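Local structure of aromatic amino acid beta-eliminating lyase/threonine aldolase (Exiguobacterium sibiricum, 3LWS) at residues Ala177-Met182 / Lys188-Ile193; Lys266-Gln271 / Ala347-Leu352; Leu292-Gln297 / Gly315-Leu320. The protein belongs to the beta-eliminating lyase family of pyridoxal-phosphate-dependent enzymes, which hold their cofactor as a Schiff base. All blocks are in the same frame, centred on the assembly; numbering follows the deposited sequence.

Contact 1: residues Ala177-Met182 / Lys188-Ile193; sequences ARLFEM and KTAAEI
L179 reaches across to the start of the next helix, its two methyl branches divided between I193 and A190. CD1 of L179 lies 3.5 Å from CG2 of I193, tighter than an ordinary methyl contact, and also nears CB of the same isoleucine; the two side chains run alongside, heading opposite ways. A chi1 of 177° extends CG of L179 toward 188-193, and the fork there sends CD1 to I193 and CD2 to A190, where CD2 of L179 stands 4.3 Å from CB of A190. F180 adds a looser touch: its CB leads away from 188-193, yet the ring turns back until CE1 of F180 is 4.4 Å from CB of A190, an oblique approach. No hydrogen bond crosses between the segments.

Both segments belong to the large cofactor-binding domain, where a loop and the helix 179-186 follow strand 171-176 of the mixed sheet. R178, just ahead of that helix, is hydrogen-bonded through NH1 to O3 of the modified residue LLP at position 206. On the other segment T189 is the N-cap of helix 190-194, and a capping box fixes the first turn. E192 N donates to OG1 of T189 (3.0 Å, 162°), while T189 N returns a bond to OE1 of E192, meeting it from above the carboxylate plane. L60 of helix 49-60 packs against both L179 and A190.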
loop_
_atom_site.group_PDB
_atom_site.type_symbol
_atom_site.label_atom_id
_atom_site.label_comp_id
_atom_site.label_asym_id
_atom_site.label_seq_id
_atom_site.Cartn_x
_atom_site.Cartn_y
_atom_site.Cartn_z
ATOM N N ALA A 177 10.736 -2.415 -13.991
ATOM C CA ALA A 177 11.196 -2.754 -12.648
ATOM C C ALA A 177 12.717 -2.583 -12.548
ATOM O O ALA A 177 13.186 -2.077 -11.564
ATOM C CB ALA A 177 10.783 -4.182 -12.274
ATOM N N ARG A 178 13.452 -2.975 -13.588
ATOM C CA ARG A 178 14.903 -2.862 -13.624
ATOM C C ARG A 178 15.400 -1.934 -14.742
ATOM O O ARG A 178 16.464 -2.177 -15.313
ATOM C CB ARG A 178 15.563 -4.238 -13.767
ATOM C CG ARG A 178 15.207 -5.181 -12.635
ATOM C CD ARG A 178 15.725 -6.622 -12.750
ATOM N NE ARG A 178 15.365 -7.278 -11.501
ATOM C CZ ARG A 178 14.120 -7.630 -11.164
ATOM N NH1 ARG A 178 13.099 -7.475 -12.009
ATOM N NH2 ARG A 178 13.877 -8.130 -9.962
ATOM N N LEU A 179 14.675 -0.863 -15.043
ATOM C CA LEU A 179 15.115 0.033 -16.145
ATOM C C LEU A 179 16.442 0.748 -15.864
ATOM O O LEU A 179 17.286 0.846 -16.754
ATOM C CB LEU A 179 14.072 1.084 -16.519
ATOM C CG LEU A 179 14.463 2.120 -17.625
ATOM C CD1 LEU A 179 14.642 1.511 -18.953
ATOM C CD2 LEU A 179 13.387 3.173 -17.756
ATOM N N PHE A 180 16.634 1.251 -14.652
ATOM C CA PHE A 180 17.864 2.006 -14.352
ATOM C C PHE A 180 19.087 1.127 -14.565
ATOM O O PHE A 180 20.105 1.588 -15.099
ATOM C CB PHE A 180 17.818 2.589 -12.943
ATOM C CG PHE A 180 16.642 3.503 -12.737
ATOM C CD1 PHE A 180 16.609 4.759 -13.363
ATOM C CD2 PHE A 180 15.538 3.088 -12.015
ATOM C CE1 PHE A 180 15.490 5.602 -13.253
ATOM C CE2 PHE A 180 14.416 3.935 -11.884
ATOM C CZ PHE A 180 14.410 5.199 -12.500
ATOM N N GLU A 181 18.929 -0.166 -14.246
ATOM C CA GLU A 181 19.983 -1.125 -14.310
ATOM C C GLU A 181 20.439 -1.341 -15.728
ATOM O O GLU A 181 21.593 -1.741 -15.935
ATOM C CB GLU A 181 19.561 -2.480 -13.705
ATOM C CG GLU A 181 19.310 -2.469 -12.218
ATOM C CD GLU A 181 17.888 -2.086 -11.822
ATOM O OE1 GLU A 181 17.331 -1.170 -12.453
ATOM O OE2 GLU A 181 17.346 -2.710 -10.870
HETATM N N MSE A 182 19.539 -1.119 -16.688
HETATM C CA MSE A 182 19.798 -1.354 -18.113
HETATM C C MSE A 182 20.441 -0.165 -18.861
HETATM O O MSE A 182 20.924 -0.331 -19.981
HETATM C CB MSE A 182 18.503 -1.705 -18.837
HETATM C CG MSE A 182 17.935 -3.030 -18.495
HETATM SE SE MSE A 182 19.161 -4.473 -18.911
HETATM C CE MSE A 182 19.903 -4.017 -20.634
ATOM N N LYS A 188 21.886 4.922 -22.867
ATOM C CA LYS A 188 20.720 5.754 -23.080
ATOM C C LYS A 188 20.192 6.277 -21.749
ATOM O O LYS A 188 20.430 5.683 -20.712
ATOM C CB LYS A 188 19.619 4.972 -23.794
ATOM C CG LYS A 188 19.939 4.585 -25.216
ATOM C CD LYS A 188 19.777 5.721 -26.198
ATOM C CE LYS A 188 20.056 5.231 -27.606
ATOM N NZ LYS A 188 19.781 6.331 -28.546
ATOM N N THR A 189 19.474 7.400 -21.793
ATOM C CA THR A 189 18.815 7.951 -20.619
ATOM C C THR A 189 17.495 7.231 -20.385
ATOM O O THR A 189 16.954 6.605 -21.278
ATOM C CB THR A 189 18.418 9.404 -20.818
ATOM O OG1 THR A 189 17.392 9.457 -21.818
ATOM C CG2 THR A 189 19.629 10.289 -21.220
ATOM N N ALA A 190 16.935 7.389 -19.204
ATOM C CA ALA A 190 15.620 6.792 -18.906
ATOM C C ALA A 190 14.519 7.281 -19.890
ATOM O O ALA A 190 13.671 6.483 -20.318
ATOM C CB ALA A 190 15.223 7.053 -17.447
ATOM N N ALA A 191 14.563 8.568 -20.278
ATOM C CA ALA A 191 13.571 9.112 -21.189
ATOM C C ALA A 191 13.725 8.524 -22.590
ATOM O O ALA A 191 12.717 8.235 -23.237
ATOM C CB ALA A 191 13.608 10.635 -21.212
ATOM N N GLU A 192 14.963 8.311 -23.065
ATOM C CA GLU A 192 15.134 7.741 -24.414
ATOM C C GLU A 192 14.579 6.292 -24.526
ATOM O O GLU A 192 14.083 5.871 -25.587
ATOM C CB GLU A 192 16.610 7.773 -24.848
ATOM C CG GLU A 192 17.136 9.190 -25.131
ATOM C CD GLU A 192 18.661 9.268 -25.319
ATOM O OE1 GLU A 192 19.408 8.420 -24.761
ATOM O OE2 GLU A 192 19.106 10.204 -26.020
ATOM N N ILE A 193 14.699 5.524 -23.449
ATOM C CA ILE A 193 14.163 4.174 -23.451
ATOM C C ILE A 193 12.654 4.301 -23.319
ATOM O O ILE A 193 11.922 3.819 -24.193
ATOM C CB ILE A 193 14.786 3.283 -22.359
ATOM C CG1 ILE A 193 16.317 3.146 -22.562
ATOM C CG2 ILE A 193 14.127 1.873 -22.374
ATOM C CD1 ILE A 193 16.743 2.325 -23.825
#

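Contact 2: residues Lys266-Gln271 / Ala347-Leu352; sequences KQLAEQ and AGFARL
Two helices of the smaller, C-terminal part of the fold, 258-273 and 342-355, meet here through side chains alone, with F349 of the second bridging to L268 and Q271 of the first. The nearest CA atoms across the pair are those of Q271 and F349, 8.0 Å apart, and the phenyl ring spans the distance. It is approached in two different ways. L268 comes to its edge: CD2 of L268 lies near the ring plane, 3.7 Å from CZ of F349, and the leucine side chain is roughly perpendicular to the phenylalanine.

Q271 instead lies over a face. Its CB sits 3.6 Å from CE1 of F349, and CG of Q271 stands 4.3 Å from the centroid of the F349 ring, only 12° off the ring normal, a CH-pi contact. The chain is bent at chi2 (-73°), which folds the amide back over the aromatic group, bringing OE1 of Q271 to 3.9 Å from CG of F349, above the ring and offset toward its rim. The amide is not stacked flat on the phenyl group; the two planes are 74° apart.

Farther out, F316 meets F349 edge-to-face, and V333 and Y337 touch L268. On the side of helix 342-355 turned to helix 298-312, R351 makes a salt bridge through NE with OE1 of E311.

No hydrogen bond joins the two segments, and the contact probably rests mainly on dispersion and the CH-pi interaction, with OE1, offset toward the rim, adding little. CG and OE1 of the exposed Q271 both lie over one face of the buried F349 ring, at the border of the apolar layer.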
loop_
_atom_site.group_PDB
_atom_site.type_symbol
_atom_site.label_atom_id
_atom_site.label_comp_id
_atom_site.label_asym_id
_atom_site.label_seq_id
_atom_site.Cartn_x
_atom_site.Cartn_y
_atom_site.Cartn_z
ATOM N N LYS A 266 29.665 -7.994 -14.442
ATOM C CA LYS A 266 30.457 -8.622 -15.501
ATOM C C LYS A 266 31.733 -9.250 -14.950
ATOM O O LYS A 266 32.116 -10.340 -15.388
ATOM C CB LYS A 266 30.788 -7.633 -16.626
ATOM C CG LYS A 266 29.674 -7.433 -17.619
ATOM C CD LYS A 266 30.099 -6.641 -18.865
ATOM C CE LYS A 266 30.497 -5.189 -18.581
ATOM N NZ LYS A 266 30.819 -4.543 -19.897
ATOM N N GLN A 267 32.378 -8.591 -13.996
ATOM C CA GLN A 267 33.564 -9.163 -13.344
ATOM C C GLN A 267 33.234 -10.449 -12.567
ATOM O O GLN A 267 33.958 -11.440 -12.682
ATOM C CB GLN A 267 34.201 -8.162 -12.386
ATOM C CG GLN A 267 34.704 -6.887 -13.039
ATOM C CD GLN A 267 36.166 -6.928 -13.496
ATOM O OE1 GLN A 267 36.765 -8.007 -13.689
ATOM N NE2 GLN A 267 36.740 -5.731 -13.698
ATOM N N LEU A 268 32.156 -10.411 -11.774
ATOM C CA LEU A 268 31.732 -11.573 -10.986
ATOM C C LEU A 268 31.395 -12.755 -11.913
ATOM O O LEU A 268 31.782 -13.894 -11.661
ATOM C CB LEU A 268 30.526 -11.239 -10.107
ATOM C CG LEU A 268 30.780 -10.361 -8.908
ATOM C CD1 LEU A 268 29.435 -9.863 -8.328
ATOM C CD2 LEU A 268 31.621 -11.126 -7.881
ATOM N N ALA A 269 30.670 -12.491 -12.991
ATOM C CA ALA A 269 30.272 -13.555 -13.917
ATOM C C ALA A 269 31.491 -14.299 -14.499
ATOM O O ALA A 269 31.484 -15.535 -14.714
ATOM C CB ALA A 269 29.444 -12.962 -15.054
ATOM N N GLU A 270 32.524 -13.519 -14.779
ATOM C CA GLU A 270 33.753 -14.020 -15.351
ATOM C C GLU A 270 34.405 -14.978 -14.350
ATOM O O GLU A 270 34.833 -16.061 -14.728
ATOM C CB GLU A 270 34.654 -12.824 -15.680
ATOM C CG GLU A 270 35.433 -12.953 -16.953
ATOM C CD GLU A 270 35.932 -11.603 -17.505
ATOM O OE1 GLU A 270 35.692 -10.535 -16.871
ATOM O OE2 GLU A 270 36.573 -11.646 -18.586
ATOM N N GLN A 271 34.423 -14.590 -13.072
ATOM C CA GLN A 271 34.943 -15.441 -12.004
ATOM C C GLN A 271 34.159 -16.753 -11.874
ATOM O O GLN A 271 34.744 -17.812 -11.681
ATOM C CB GLN A 271 34.903 -14.706 -10.649
ATOM C CG GLN A 271 35.833 -13.482 -10.517
ATOM C CD GLN A 271 37.316 -13.853 -10.388
ATOM O OE1 GLN A 271 37.723 -14.664 -9.536
ATOM N NE2 GLN A 271 38.131 -13.234 -11.223
ATOM N N ALA A 347 40.383 -13.799 -1.202
ATOM C CA ALA A 347 40.302 -14.947 -0.240
ATOM C C ALA A 347 38.985 -15.776 -0.355
ATOM O O ALA A 347 38.984 -17.028 -0.293
ATOM C CB ALA A 347 40.504 -14.427 1.204
ATOM N N GLY A 348 37.860 -15.092 -0.538
ATOM C CA GLY A 348 36.576 -15.787 -0.757
ATOM C C GLY A 348 36.635 -16.653 -1.989
ATOM O O GLY A 348 36.389 -17.864 -1.944
ATOM N N PHE A 349 37.034 -16.031 -3.095
ATOM C CA PHE A 349 37.055 -16.696 -4.369
ATOM C C PHE A 349 38.052 -17.847 -4.436
ATOM O O PHE A 349 37.807 -18.822 -5.147
ATOM C CB PHE A 349 37.244 -15.696 -5.526
ATOM C CG PHE A 349 35.934 -15.152 -6.061
ATOM C CD1 PHE A 349 35.098 -15.969 -6.796
ATOM C CD2 PHE A 349 35.533 -13.847 -5.801
ATOM C CE1 PHE A 349 33.893 -15.513 -7.290
ATOM C CE2 PHE A 349 34.314 -13.385 -6.285
ATOM C CZ PHE A 349 33.501 -14.216 -7.024
ATOM N N ALA A 350 39.172 -17.763 -3.719
ATOM C CA ALA A 350 40.098 -18.918 -3.666
ATOM C C ALA A 350 39.428 -20.080 -2.908
ATOM O O ALA A 350 39.482 -21.250 -3.333
ATOM C CB ALA A 350 41.431 -18.525 -3.003
ATOM N N ARG A 351 38.767 -19.739 -1.801
ATOM C CA ARG A 351 38.041 -20.742 -1.035
ATOM C C ARG A 351 36.887 -21.356 -1.819
ATOM O O ARG A 351 36.652 -22.572 -1.727
ATOM C CB ARG A 351 37.530 -20.183 0.284
ATOM C CG ARG A 351 36.922 -21.273 1.203
ATOM C CD ARG A 351 37.929 -22.400 1.593
ATOM N NE ARG A 351 37.233 -23.534 2.218
ATOM C CZ ARG A 351 36.714 -24.578 1.565
ATOM N NH1 ARG A 351 36.815 -24.698 0.239
ATOM N NH2 ARG A 351 36.087 -25.528 2.250
ATOM N N LEU A 352 36.183 -20.528 -2.584
ATOM C CA LEU A 352 35.137 -20.998 -3.473
ATOM C C LEU A 352 35.761 -21.859 -4.570
ATOM O O LEU A 352 35.246 -22.927 -4.883
ATOM C CB LEU A 352 34.325 -19.825 -4.051
ATOM C CG LEU A 352 33.215 -20.208 -5.042
ATOM C CD1 LEU A 352 32.129 -21.061 -4.351
ATOM C CD2 LEU A 352 32.636 -18.965 -5.699
#

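Contact 3: residues Leu292-Gln297 / Gly315-Leu320; sequences LHFDGQ and GFVGYL
V317 meets both L292 and F294 through a single methyl group, CG2, which lies 4.0 Å from CD2 of L292 and 3.9 Å from CZ of F294. Chi1 of 177° sets this methyl anti to the valine's carbonyl carbon, pointing it at the strand. The leucine runs crosswise to V317, whereas the phenylalanine lies alongside it with the reverse heading. At the other end of the loop, L320 reaches the same ring with CD2, 3.8 Å from CD1 of F294 and nearly as close to CE1. Both aliphatic groups approach the ring obliquely.

The next shell fixes the loop and the strand. OE1 of Q309 accepts hydrogen bonds from the backbone N of both F316 and V317, and T329 OG1 bonds to Y319 O. Helix 298-312 packs on this cluster through I301 on F294, L305 on V317 and A298 on L320. Strand 289-295 is itself held by backbone bonds to strands 278-281 and 326-332. An antiparallel sheet covered by helices is characteristic of the small domain of fold-type I pyridoxal-phosphate enzymes.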
loop_
_atom_site.group_PDB
_atom_site.type_symbol
_atom_site.label_atom_id
_atom_site.label_comp_id
_atom_site.label_asym_id
_atom_site.label_seq_id
_atom_site.Cartn_x
_atom_site.Cartn_y
_atom_site.Cartn_z
ATOM N N LEU A 292 22.992 -17.646 -11.720
ATOM C CA LEU A 292 24.159 -18.459 -11.443
ATOM C C LEU A 292 23.673 -19.899 -11.295
ATOM O O LEU A 292 23.000 -20.216 -10.316
ATOM C CB LEU A 292 24.818 -17.982 -10.152
ATOM C CG LEU A 292 26.053 -18.745 -9.678
ATOM C CD1 LEU A 292 27.161 -18.658 -10.730
ATOM C CD2 LEU A 292 26.506 -18.172 -8.334
ATOM N N HIS A 293 24.043 -20.725 -12.265
ATOM C CA HIS A 293 23.741 -22.157 -12.383
ATOM C C HIS A 293 24.916 -23.077 -11.972
ATOM O O HIS A 293 26.046 -22.905 -12.470
ATOM C CB HIS A 293 23.534 -22.450 -13.863
ATOM C CG HIS A 293 22.303 -21.840 -14.443
ATOM N ND1 HIS A 293 21.529 -22.488 -15.375
ATOM C CD2 HIS A 293 21.710 -20.647 -14.228
ATOM C CE1 HIS A 293 20.511 -21.714 -15.711
ATOM N NE2 HIS A 293 20.591 -20.600 -15.013
ATOM N N PHE A 294 24.627 -24.067 -11.129
ATOM C CA PHE A 294 25.543 -25.097 -10.698
ATOM C C PHE A 294 25.018 -26.456 -11.196
ATOM O O PHE A 294 23.854 -26.799 -10.950
ATOM C CB PHE A 294 25.613 -25.159 -9.158
ATOM C CG PHE A 294 26.017 -23.864 -8.502
ATOM C CD1 PHE A 294 25.070 -22.901 -8.159
ATOM C CD2 PHE A 294 27.344 -23.606 -8.221
ATOM C CE1 PHE A 294 25.456 -21.702 -7.563
ATOM C CE2 PHE A 294 27.721 -22.418 -7.617
ATOM C CZ PHE A 294 26.788 -21.475 -7.291
ATOM N N ASP A 295 25.874 -27.238 -11.839
ATOM C CA ASP A 295 25.540 -28.616 -12.179
ATOM C C ASP A 295 25.360 -29.370 -10.850
ATOM O O ASP A 295 26.106 -29.156 -9.895
ATOM C CB ASP A 295 26.624 -29.269 -13.062
ATOM C CG ASP A 295 26.541 -28.843 -14.573
ATOM O OD1 ASP A 295 25.545 -28.230 -15.032
ATOM O OD2 ASP A 295 27.487 -29.165 -15.324
ATOM N N GLY A 296 24.334 -30.198 -10.791
ATOM C CA GLY A 296 23.996 -30.914 -9.575
ATOM C C GLY A 296 22.833 -30.206 -8.884
ATOM O O GLY A 296 22.478 -29.106 -9.231
ATOM N N GLN A 297 22.268 -30.838 -7.872
ATOM C CA GLN A 297 21.072 -30.329 -7.206
ATOM C C GLN A 297 21.486 -29.739 -5.858
ATOM O O GLN A 297 22.644 -29.943 -5.394
ATOM C CB GLN A 297 20.053 -31.472 -7.036
ATOM C CG GLN A 297 19.657 -32.308 -8.313
ATOM C CD GLN A 297 18.805 -31.577 -9.381
ATOM O OE1 GLN A 297 18.664 -32.062 -10.509
ATOM N NE2 GLN A 297 18.281 -30.412 -9.049
ATOM N N GLY A 315 29.174 -13.850 1.646
ATOM C CA GLY A 315 27.972 -14.413 0.975
ATOM C C GLY A 315 28.018 -14.404 -0.551
ATOM O O GLY A 315 27.959 -13.341 -1.174
ATOM N N PHE A 316 28.169 -15.582 -1.155
ATOM C CA PHE A 316 28.078 -15.744 -2.635
ATOM C C PHE A 316 26.646 -16.063 -3.085
ATOM O O PHE A 316 26.181 -15.536 -4.095
ATOM C CB PHE A 316 28.984 -16.856 -3.150
ATOM C CG PHE A 316 30.453 -16.604 -2.938
ATOM C CD1 PHE A 316 31.057 -16.914 -1.721
ATOM C CD2 PHE A 316 31.211 -16.037 -3.938
ATOM C CE1 PHE A 316 32.404 -16.675 -1.512
ATOM C CE2 PHE A 316 32.554 -15.783 -3.747
ATOM C CZ PHE A 316 33.156 -16.099 -2.532
ATOM N N VAL A 317 25.969 -16.909 -2.308
ATOM C CA VAL A 317 24.705 -17.563 -2.686
ATOM C C VAL A 317 23.840 -17.676 -1.437
ATOM O O VAL A 317 24.244 -18.306 -0.461
ATOM C CB VAL A 317 24.977 -18.974 -3.240
ATOM C CG1 VAL A 317 23.657 -19.767 -3.585
ATOM C CG2 VAL A 317 25.878 -18.888 -4.453
ATOM N N GLY A 318 22.677 -17.050 -1.463
ATOM C CA GLY A 318 21.759 -17.073 -0.325
ATOM C C GLY A 318 20.667 -18.125 -0.342
ATOM O O GLY A 318 20.063 -18.396 0.691
ATOM N N TYR A 319 20.432 -18.725 -1.505
ATOM C CA TYR A 319 19.407 -19.744 -1.674
ATOM C C TYR A 319 19.665 -20.412 -3.032
ATOM O O TYR A 319 20.217 -19.775 -3.914
ATOM C CB TYR A 319 18.027 -19.083 -1.668
ATOM C CG TYR A 319 17.806 -18.276 -2.918
ATOM C CD1 TYR A 319 18.217 -16.953 -3.003
ATOM C CD2 TYR A 319 17.233 -18.871 -4.069
ATOM C CE1 TYR A 319 18.023 -16.206 -4.202
ATOM C CE2 TYR A 319 17.055 -18.151 -5.258
ATOM C CZ TYR A 319 17.458 -16.814 -5.316
ATOM O OH TYR A 319 17.297 -16.108 -6.503
ATOM N N LEU A 320 19.233 -21.661 -3.200
ATOM C CA LEU A 320 19.212 -22.352 -4.497
ATOM C C LEU A 320 17.790 -22.777 -4.921
ATOM O O LEU A 320 16.934 -22.987 -4.075
ATOM C CB LEU A 320 20.113 -23.577 -4.440
ATOM C CG LEU A 320 21.620 -23.303 -4.292
ATOM C CD1 LEU A 320 22.292 -24.593 -3.707
ATOM C CD2 LEU A 320 22.236 -22.872 -5.617
#

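None of the three contacts has a hydrogen bond across its segments, and carbon contacts dominate, but their places differ. Contact 1, its centre about 11 Å from the centre of the chain, lies beside the cofactor-bearing region and joins sequence neighbours. Contacts 2 and 3 lie in the smaller, C-terminal part of the fold, centres about 13 Å apart, contact 3 nested in the loop that contact 2 closes. F316 of contact 3 is the residue they share, packing on G348 and L352. Contact 1 is fully buried and mainly aliphatic, with one aromatic ring; contact 2 reaches the surface through a glutamine; in contact 3 three of four touching residues are buried and L320 is partly exposed. Contact 1 touches neither of the others.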